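Local coordinates for beta-L-arabinobiosidase (Bacteroides thetaiotaomicron, PDB 5MQR), which probably cleaves arabinose-containing glycans as a beta-L-arabinobiosidase in pectin breakdown by a gut bacterium, and may also have sialidase activity, at residues S412-D417 against R463-S468; Y705-C710 against G742-M747. One frame throughout, in Å; residues are numbered along the deposited sequence.

How the interactions relate
Two ways of holding loops in a multidomain glycosidase can be compared here. Interaction 1 is polar and partly buried: residues 412-417 are tied to strand 460-468 by a salt bridge, three waters and a proline-on-histidine contact; residues 463-468 fall in the region matching a sialidase-like carbohydrate-binding family. Interaction 2, between 705-710 and 742-747, is smaller and mostly apolar, lies inside the MGH1-like glycoside hydrolase region and has a single bridging water. Their centres are 47 Å apart and their nearest atoms about 37 Å, so neither touches the other. Bound EPE buffer molecules lie about 4 Å from the Asp417 side chain and about 6 Å from that of Lys746.

Interaction 1. Residues S412-D417 against R463-S468; sequences SAHADD and RKIPAS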
ATOM      1  N   SER A 412       5.148  -2.476   4.433  1.00 22.51           N
ATOM      2  CA  SER A 412       5.459  -3.097   3.155  1.00 22.30           C
ATOM      3  C   SER A 412       6.894  -3.644   3.092  1.00 22.38           C
ATOM      4  O   SER A 412       7.263  -4.313   2.128  1.00 22.36           O
ATOM      5  CB  SER A 412       5.223  -2.099   2.021  1.00 22.05           C
ATOM      6  OG  SER A 412       6.205  -1.096   1.981  1.00 23.22           O
ATOM      7  N   ALA A 413       7.689  -3.344   4.112  1.00 21.95           N
ATOM      8  CA  ALA A 413       9.034  -3.825   4.224  1.00 22.28           C
ATOM      9  C   ALA A 413       9.388  -4.110   5.678  1.00 22.61           C
ATOM     10  O   ALA A 413       8.898  -3.454   6.595  1.00 21.51           O
ATOM     11  CB  ALA A 413       9.989  -2.790   3.680  1.00 22.68           C
ATOM     12  N   HIS A 414      10.290  -5.073   5.841  1.00 23.19           N
ATOM     13  CA  HIS A 414      10.897  -5.386   7.112  1.00 23.57           C
ATOM     14  C   HIS A 414      11.784  -4.253   7.596  1.00 24.04           C
ATOM     15  O   HIS A 414      12.194  -3.382   6.832  1.00 24.89           O
ATOM     16  CB  HIS A 414      11.700  -6.689   7.023  1.00 23.51           C
ATOM     17  CG  HIS A 414      10.839  -7.897   7.140  1.00 24.14           C
ATOM     18  ND1 HIS A 414      10.458  -8.415   8.359  1.00 24.43           N
ATOM     19  CD2 HIS A 414      10.197  -8.631   6.200  1.00 24.04           C
ATOM     20  CE1 HIS A 414       9.644  -9.436   8.165  1.00 24.41           C
ATOM     21  NE2 HIS A 414       9.464  -9.581   6.864  1.00 24.42           N
ATOM     22  N   ALA A 415      12.077  -4.305   8.884  1.00 23.82           N
ATOM     23  CA  ALA A 415      12.879  -3.316   9.551  1.00 23.62           C
ATOM     24  C   ALA A 415      14.344  -3.515   9.202  1.00 24.33           C
ATOM     25  O   ALA A 415      14.854  -4.634   9.156  1.00 22.61           O
ATOM     26  CB  ALA A 415      12.695  -3.422  11.062  1.00 23.25           C
ATOM     27  N   ASP A 416      15.013  -2.395   8.979  1.00 25.69           N
ATOM     28  CA  ASP A 416      16.457  -2.358   8.935  1.00 27.64           C
ATOM     29  C   ASP A 416      16.838  -0.910   9.234  1.00 28.12           C
ATOM     30  O   ASP A 416      17.091  -0.129   8.329  1.00 29.94           O
ATOM     31  CB  ASP A 416      16.972  -2.856   7.566  1.00 28.69           C
ATOM     32  CG  ASP A 416      18.472  -2.976   7.528  1.00 30.30           C
ATOM     33  OD1 ASP A 416      19.136  -2.931   8.591  1.00 31.77           O
ATOM     34  OD2 ASP A 416      18.994  -3.114   6.415  1.00 32.37           O
ATOM     35  N   ASP A 417      16.853  -0.578  10.520  1.00 28.05           N
ATOM     36  CA  ASP A 417      16.741   0.782  10.986  1.00 27.84           C
ATOM     37  C   ASP A 417      18.029   1.178  11.661  1.00 28.73           C
ATOM     38  O   ASP A 417      18.514   0.490  12.560  1.00 29.01           O
ATOM     39  CB  ASP A 417      15.591   0.916  11.989  1.00 27.68           C
ATOM     40  CG  ASP A 417      14.230   0.477  11.418  1.00 26.91           C
ATOM     41  OD1 ASP A 417      14.068   0.218  10.202  1.00 25.75           O
ATOM     42  OD2 ASP A 417      13.295   0.382  12.238  1.00 27.65           O
ATOM     43  N   ARG A 463       7.342  -1.378  16.457  1.00 25.33           N
ATOM     44  CA  ARG A 463       7.756  -1.476  15.049  1.00 25.17           C
ATOM     45  C   ARG A 463       6.815  -2.439  14.330  1.00 24.39           C
ATOM     46  O   ARG A 463       6.851  -3.655  14.561  1.00 23.60           O
ATOM     47  CB  ARG A 463       9.217  -1.941  14.926  1.00 24.86           C
ATOM     48  CG  ARG A 463       9.771  -1.975  13.522  1.00 24.76           C
ATOM     49  CD  ARG A 463       9.735  -0.615  12.860  1.00 24.73           C
ATOM     50  NE  ARG A 463      10.605  -0.452  11.691  1.00 24.30           N
ATOM     51  CZ  ARG A 463      10.268  -0.697  10.423  1.00 24.31           C
ATOM     52  NH1 ARG A 463       9.075  -1.186  10.090  1.00 24.65           N
ATOM     53  NH2 ARG A 463      11.142  -0.445   9.459  1.00 23.91           N
ATOM     54  N   LYS A 464       5.944  -1.890  13.493  1.00 24.08           N
ATOM     55  CA  LYS A 464       5.110  -2.721  12.644  1.00 24.42           C
ATOM     56  C   LYS A 464       5.928  -3.266  11.451  1.00 23.48           C
ATOM     57  O   LYS A 464       6.697  -2.541  10.835  1.00 23.30           O
ATOM     58  CB  LYS A 464       3.900  -1.934  12.169  1.00 25.30           C
ATOM     59  CG  LYS A 464       2.770  -2.822  11.716  1.00 26.63           C
ATOM     60  CD  LYS A 464       1.425  -2.100  11.779  1.00 27.14           C
ATOM     61  CE  LYS A 464       0.339  -3.116  11.559  1.00 26.92           C
ATOM     62  NZ  LYS A 464      -0.976  -2.458  11.463  1.00 27.38           N
ATOM     63  N   ILE A 465       5.788  -4.554  11.174  1.00 23.06           N
ATOM     64  CA  ILE A 465       6.521  -5.230  10.091  1.00 22.49           C
ATOM     65  C   ILE A 465       5.537  -6.075   9.288  1.00 21.98           C
ATOM     66  O   ILE A 465       4.412  -6.293   9.748  1.00 21.68           O
ATOM     67  CB  ILE A 465       7.635  -6.126  10.643  1.00 22.98           C
ATOM     68  CG1 ILE A 465       7.068  -7.138  11.631  1.00 23.62           C
ATOM     69  CG2 ILE A 465       8.715  -5.275  11.287  1.00 23.59           C
ATOM     70  CD1 ILE A 465       7.976  -8.301  11.881  1.00 24.38           C
ATOM     71  N   PRO A 466       5.948  -6.560   8.094  1.00 21.23           N
ATOM     72  CA  PRO A 466       5.075  -7.481   7.353  1.00 21.12           C
ATOM     73  C   PRO A 466       4.749  -8.722   8.185  1.00 21.16           C
ATOM     74  O   PRO A 466       5.645  -9.308   8.793  1.00 20.86           O
ATOM     75  CB  PRO A 466       5.906  -7.865   6.111  1.00 20.72           C
ATOM     76  CG  PRO A 466       6.936  -6.805   5.987  1.00 21.13           C
ATOM     77  CD  PRO A 466       7.230  -6.342   7.399  1.00 21.28           C
ATOM     78  N   ALA A 467       3.464  -9.056   8.221  1.00 21.31           N
ATOM     79  CA  ALA A 467       2.942 -10.200   8.952  1.00 22.24           C
ATOM     80  C   ALA A 467       3.720 -11.442   8.552  1.00 22.65           C
ATOM     81  O   ALA A 467       3.776 -11.761   7.363  1.00 22.68           O
ATOM     82  CB  ALA A 467       1.453 -10.370   8.635  1.00 21.83           C
ATOM     83  N   SER A 468       4.331 -12.113   9.528  1.00 22.69           N
ATOM     84  CA  SER A 468       5.304 -13.163   9.271  1.00 23.40           C
ATOM     85  C   SER A 468       5.063 -14.406  10.141  1.00 24.80           C
ATOM     86  O   SER A 468       4.727 -14.299  11.329  1.00 23.92           O
ATOM     87  CB  SER A 468       6.725 -12.623   9.514  1.00 24.10           C
ATOM     88  OG  SER A 468       7.024 -11.487   8.687  1.00 24.02           O
TER
HETATM   89  O   HOH W   1       9.130  -0.877   7.271  1.00 23.68           O
HETATM   90  O   HOH W   2      12.447  -0.654   6.834  1.00 35.12           O
HETATM   91  O   HOH W   3       7.632 -11.266   5.625  1.00 36.71           O
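Arg463 grips the carboxylate of Asp417 side-on, in a two-point salt bridge: NE donates to OD2 at 2.9 Å, almost straight at 176°, and NH2 to OD1 at 3.1 Å. Both oxygens use their syn lone pairs, and the two flat groups lie only 8° from coplanar. Asp417 OD2 also accepts from Trp431 NE1. At the remaining nitrogen, NH1 donates back to Lys464 O at 2.8 Å, which fixes the rotation of the group. Two waters in its plane extend the grip to backbone carbonyls, one joining NH1 to Ala413 O, the other joining His414 O to NH2, the latter by a weak bond. Ala415 CB sits over one guanidinium face toward its rim, 3.5 Å above the plane. The arginine chain leaves the strand with CG opposite the backbone N (chi1 -176°) and bends at chi2, passing over Ala415 to reach the acid. A leucine in place of Arg463 would probably leave the Asp417 carboxylate without its charged mate and the carbonyls of Ala413 and His414 without their water link to this strand.

Farther along, Pro466 lies on the imidazole of His414 in a CH-pi contact, with CD 3.8 Å from the ring centroid. A third water, in the ring plane, bridges NE2 to Ser468 OG, while ND1 is bonded to Thr609 OG1. Ala415 and Asp417 bond through their backbones to strand 600-610, whereas 460-468 lies beside 564-570 in another sheet; the contact joins the two. Arginine, carboxylate and histidine each have several partners, probably holding 412-417 in orientation as well as position.

Interaction 2. Residues Y705-C710 against G742-M747; sequences YNLIAC and GPMKKM
Met744, a selenomethionine here, lays its terminal methyl CE against two side chains at once, 3.9 Å from CE2 of Tyr705 and 3.9 Å from CD1 of Leu707. Its chain crosses both at about a right angle, and a bend at chi2 (-62°) turns the methyl into the angle between them. CE meets the tyrosine ring obliquely, near its CD2-CE2 side, and the leucine through one branch alone.

The second patch is smaller. Ala709 CB rests 4.0 Å from Lys746 O and 4.1 Å from Met747 CA, where the two backbones come nearest. A water joins them there, accepting from Ala709 N and donating to Lys746 O, each at 2.9 Å; no direct hydrogen bond links the segments. The aliphatic chain of Lys746 leads away, and its NZ bonds to Ser702 O, while its backbone N is held by Asp703 OD2.

Within the MGH1-like region, 705-710 is irregular chain leading to helix 712-719; 742-747 enters a 3-10 turn at 745-747, in the connection from helix 726-737 to helix 754-765. Trp735 of helix 726-737 touches Leu707, Met744 and Met747, and Met747 also packs on Glu781 and Arg784 of helix 768-788.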
ATOM      1  N   TYR A 705      13.326 -37.714 -24.022  1.00 30.97           N
ATOM      2  CA  TYR A 705      12.468 -37.178 -22.960  1.00 30.43           C
ATOM      3  C   TYR A 705      11.245 -36.382 -23.473  1.00 29.32           C
ATOM      4  O   TYR A 705      10.767 -35.455 -22.816  1.00 29.49           O
ATOM      5  CB  TYR A 705      13.316 -36.348 -21.981  1.00 30.75           C
ATOM      6  CG  TYR A 705      14.694 -36.919 -21.806  1.00 32.27           C
ATOM      7  CD1 TYR A 705      14.871 -38.277 -21.494  1.00 33.88           C
ATOM      8  CD2 TYR A 705      15.837 -36.134 -22.010  1.00 32.99           C
ATOM      9  CE1 TYR A 705      16.142 -38.837 -21.384  1.00 34.98           C
ATOM     10  CE2 TYR A 705      17.114 -36.681 -21.877  1.00 34.52           C
ATOM     11  CZ  TYR A 705      17.266 -38.028 -21.571  1.00 35.15           C
ATOM     12  OH  TYR A 705      18.517 -38.564 -21.460  1.00 36.00           O
ATOM     13  N   ASN A 706      10.737 -36.768 -24.639  1.00 28.31           N
ATOM     14  CA  ASN A 706       9.601 -36.111 -25.284  1.00 27.79           C
ATOM     15  C   ASN A 706       9.806 -34.597 -25.618  1.00 27.14           C
ATOM     16  O   ASN A 706       8.848 -33.832 -25.755  1.00 26.11           O
ATOM     17  CB  ASN A 706       8.324 -36.354 -24.455  1.00 26.96           C
ATOM     18  CG  ASN A 706       7.067 -36.211 -25.262  1.00 26.74           C
ATOM     19  OD1 ASN A 706       7.005 -36.629 -26.425  1.00 26.77           O
ATOM     20  ND2 ASN A 706       6.043 -35.604 -24.657  1.00 26.75           N
ATOM     21  N   LEU A 707      11.057 -34.190 -25.797  1.00 27.26           N
ATOM     22  CA  LEU A 707      11.365 -32.789 -26.050  1.00 27.07           C
ATOM     23  C   LEU A 707      11.131 -32.410 -27.508  1.00 26.92           C
ATOM     24  O   LEU A 707      11.547 -33.120 -28.417  1.00 27.13           O
ATOM     25  CB  LEU A 707      12.800 -32.485 -25.645  1.00 27.79           C
ATOM     26  CG  LEU A 707      13.107 -32.639 -24.153  1.00 28.23           C
ATOM     27  CD1 LEU A 707      14.606 -32.499 -23.908  1.00 28.87           C
ATOM     28  CD2 LEU A 707      12.327 -31.626 -23.327  1.00 27.80           C
ATOM     29  N   ILE A 708      10.441 -31.296 -27.704  1.00 26.27           N
ATOM     30  CA  ILE A 708      10.188 -30.723 -29.009  1.00 26.10           C
ATOM     31  C   ILE A 708      10.695 -29.262 -29.007  1.00 26.01           C
ATOM     32  O   ILE A 708      10.345 -28.478 -28.128  1.00 24.95           O
ATOM     33  CB  ILE A 708       8.687 -30.781 -29.309  1.00 25.79           C
ATOM     34  CG1 ILE A 708       8.226 -32.235 -29.411  1.00 26.05           C
ATOM     35  CG2 ILE A 708       8.353 -30.009 -30.579  1.00 25.83           C
ATOM     36  CD1 ILE A 708       6.729 -32.426 -29.357  1.00 25.92           C
ATOM     37  N   ALA A 709      11.490 -28.901 -30.014  1.00 26.21           N
ATOM     38  CA  ALA A 709      12.213 -27.620 -30.026  1.00 26.28           C
ATOM     39  C   ALA A 709      11.442 -26.403 -30.508  1.00 25.92           C
ATOM     40  O   ALA A 709      11.919 -25.279 -30.390  1.00 25.47           O
ATOM     41  CB  ALA A 709      13.459 -27.749 -30.875  1.00 26.93           C
ATOM     42  N   CYS A 710      10.294 -26.643 -31.106  1.00 26.26           N
ATOM     43  CA  CYS A 710       9.536 -25.611 -31.812  1.00 26.59           C
ATOM     44  C   CYS A 710       9.335 -24.326 -31.013  1.00 25.32           C
ATOM     45  O   CYS A 710       9.616 -23.237 -31.527  1.00 25.31           O
ATOM     46  CB  CYS A 710       8.172 -26.185 -32.229  1.00 27.24           C
ATOM     47  SG  CYS A 710       7.129 -24.963 -33.021  1.00 29.38           S
ATOM     48  N   GLY A 742      26.451 -32.688 -25.547  1.00 37.14           N
ATOM     49  CA  GLY A 742      26.197 -31.782 -26.663  1.00 36.58           C
ATOM     50  C   GLY A 742      24.707 -31.500 -26.897  1.00 35.72           C
ATOM     51  O   GLY A 742      23.834 -31.961 -26.143  1.00 34.64           O
ATOM     52  N   PRO A 743      24.405 -30.705 -27.932  1.00 34.96           N
ATOM     53  CA  PRO A 743      23.024 -30.321 -28.167  1.00 34.42           C
ATOM     54  C   PRO A 743      22.111 -31.474 -28.638  1.00 34.59           C
ATOM     55  O   PRO A 743      22.561 -32.379 -29.344  1.00 34.22           O
ATOM     56  CB  PRO A 743      23.154 -29.241 -29.242  1.00 34.66           C
ATOM     57  CG  PRO A 743      24.429 -29.561 -29.948  1.00 35.06           C
ATOM     58  CD  PRO A 743      25.331 -30.021 -28.848  1.00 35.27           C
HETATM   59  N   MSE A 744      20.838 -31.412 -28.240  1.00 34.72           N
HETATM   60  CA  MSE A 744      19.808 -32.326 -28.737  1.00 35.98           C
HETATM   61  C   MSE A 744      19.819 -32.305 -30.261  1.00 37.33           C
HETATM   62  O   MSE A 744      19.887 -31.249 -30.887  1.00 37.03           O
HETATM   63  CB  MSE A 744      18.408 -31.973 -28.207  1.00 35.75           C
HETATM   64  CG  MSE A 744      18.158 -32.195 -26.705  1.00 36.13           C
HETATM   65 SE   MSE A 744      18.351 -34.094 -26.184  1.00 38.06          SE
HETATM   66  CE  MSE A 744      18.294 -33.851 -24.240  1.00 36.55           C
ATOM     67  N   LYS A 745      19.780 -33.486 -30.855  1.00 38.80           N
ATOM     68  CA  LYS A 745      19.830 -33.653 -32.297  1.00 41.44           C
ATOM     69  C   LYS A 745      18.684 -32.922 -33.019  1.00 39.45           C
ATOM     70  O   LYS A 745      18.906 -32.296 -34.049  1.00 38.46           O
ATOM     71  CB  LYS A 745      19.778 -35.159 -32.580  1.00 45.78           C
ATOM     72  CG  LYS A 745      19.929 -35.622 -34.016  1.00 49.76           C
ATOM     73  CD  LYS A 745      20.283 -37.135 -34.107  1.00 54.52           C
ATOM     74  CE  LYS A 745      19.525 -38.077 -33.128  1.00 56.07           C
ATOM     75  NZ  LYS A 745      20.234 -38.357 -31.820  1.00 57.51           N
ATOM     76  N   LYS A 746      17.476 -32.965 -32.447  1.00 37.63           N
ATOM     77  CA  LYS A 746      16.279 -32.431 -33.120  1.00 36.90           C
ATOM     78  C   LYS A 746      16.032 -30.943 -32.929  1.00 35.08           C
ATOM     79  O   LYS A 746      14.996 -30.436 -33.338  1.00 35.27           O
ATOM     80  CB  LYS A 746      15.045 -33.261 -32.769  1.00 37.21           C
ATOM     81  CG  LYS A 746      15.224 -34.688 -33.255  1.00 38.64           C
ATOM     82  CD  LYS A 746      14.005 -35.544 -33.007  1.00 39.41           C
ATOM     83  CE  LYS A 746      14.267 -36.955 -33.507  1.00 40.62           C
ATOM     84  NZ  LYS A 746      13.032 -37.775 -33.397  1.00 41.70           N
HETATM   85  N   MSE A 747      17.005 -30.223 -32.390  1.00 34.21           N
HETATM   86  CA  MSE A 747      17.038 -28.757 -32.544  1.00 33.92           C
HETATM   87  C   MSE A 747      17.098 -28.359 -34.011  1.00 34.38           C
HETATM   88  O   MSE A 747      16.615 -27.286 -34.385  1.00 34.01           O
HETATM   89  CB  MSE A 747      18.217 -28.143 -31.779  1.00 33.34           C
HETATM   90  CG  MSE A 747      17.983 -28.280 -30.282  1.00 33.10           C
HETATM   91 SE   MSE A 747      19.247 -27.251 -29.190  1.00 32.99          SE
HETATM   92  CE  MSE A 747      18.291 -25.566 -29.514  1.00 32.77           C
TER
HETATM   93  O   HOH W   4      12.445 -30.874 -31.968  1.00 24.22           O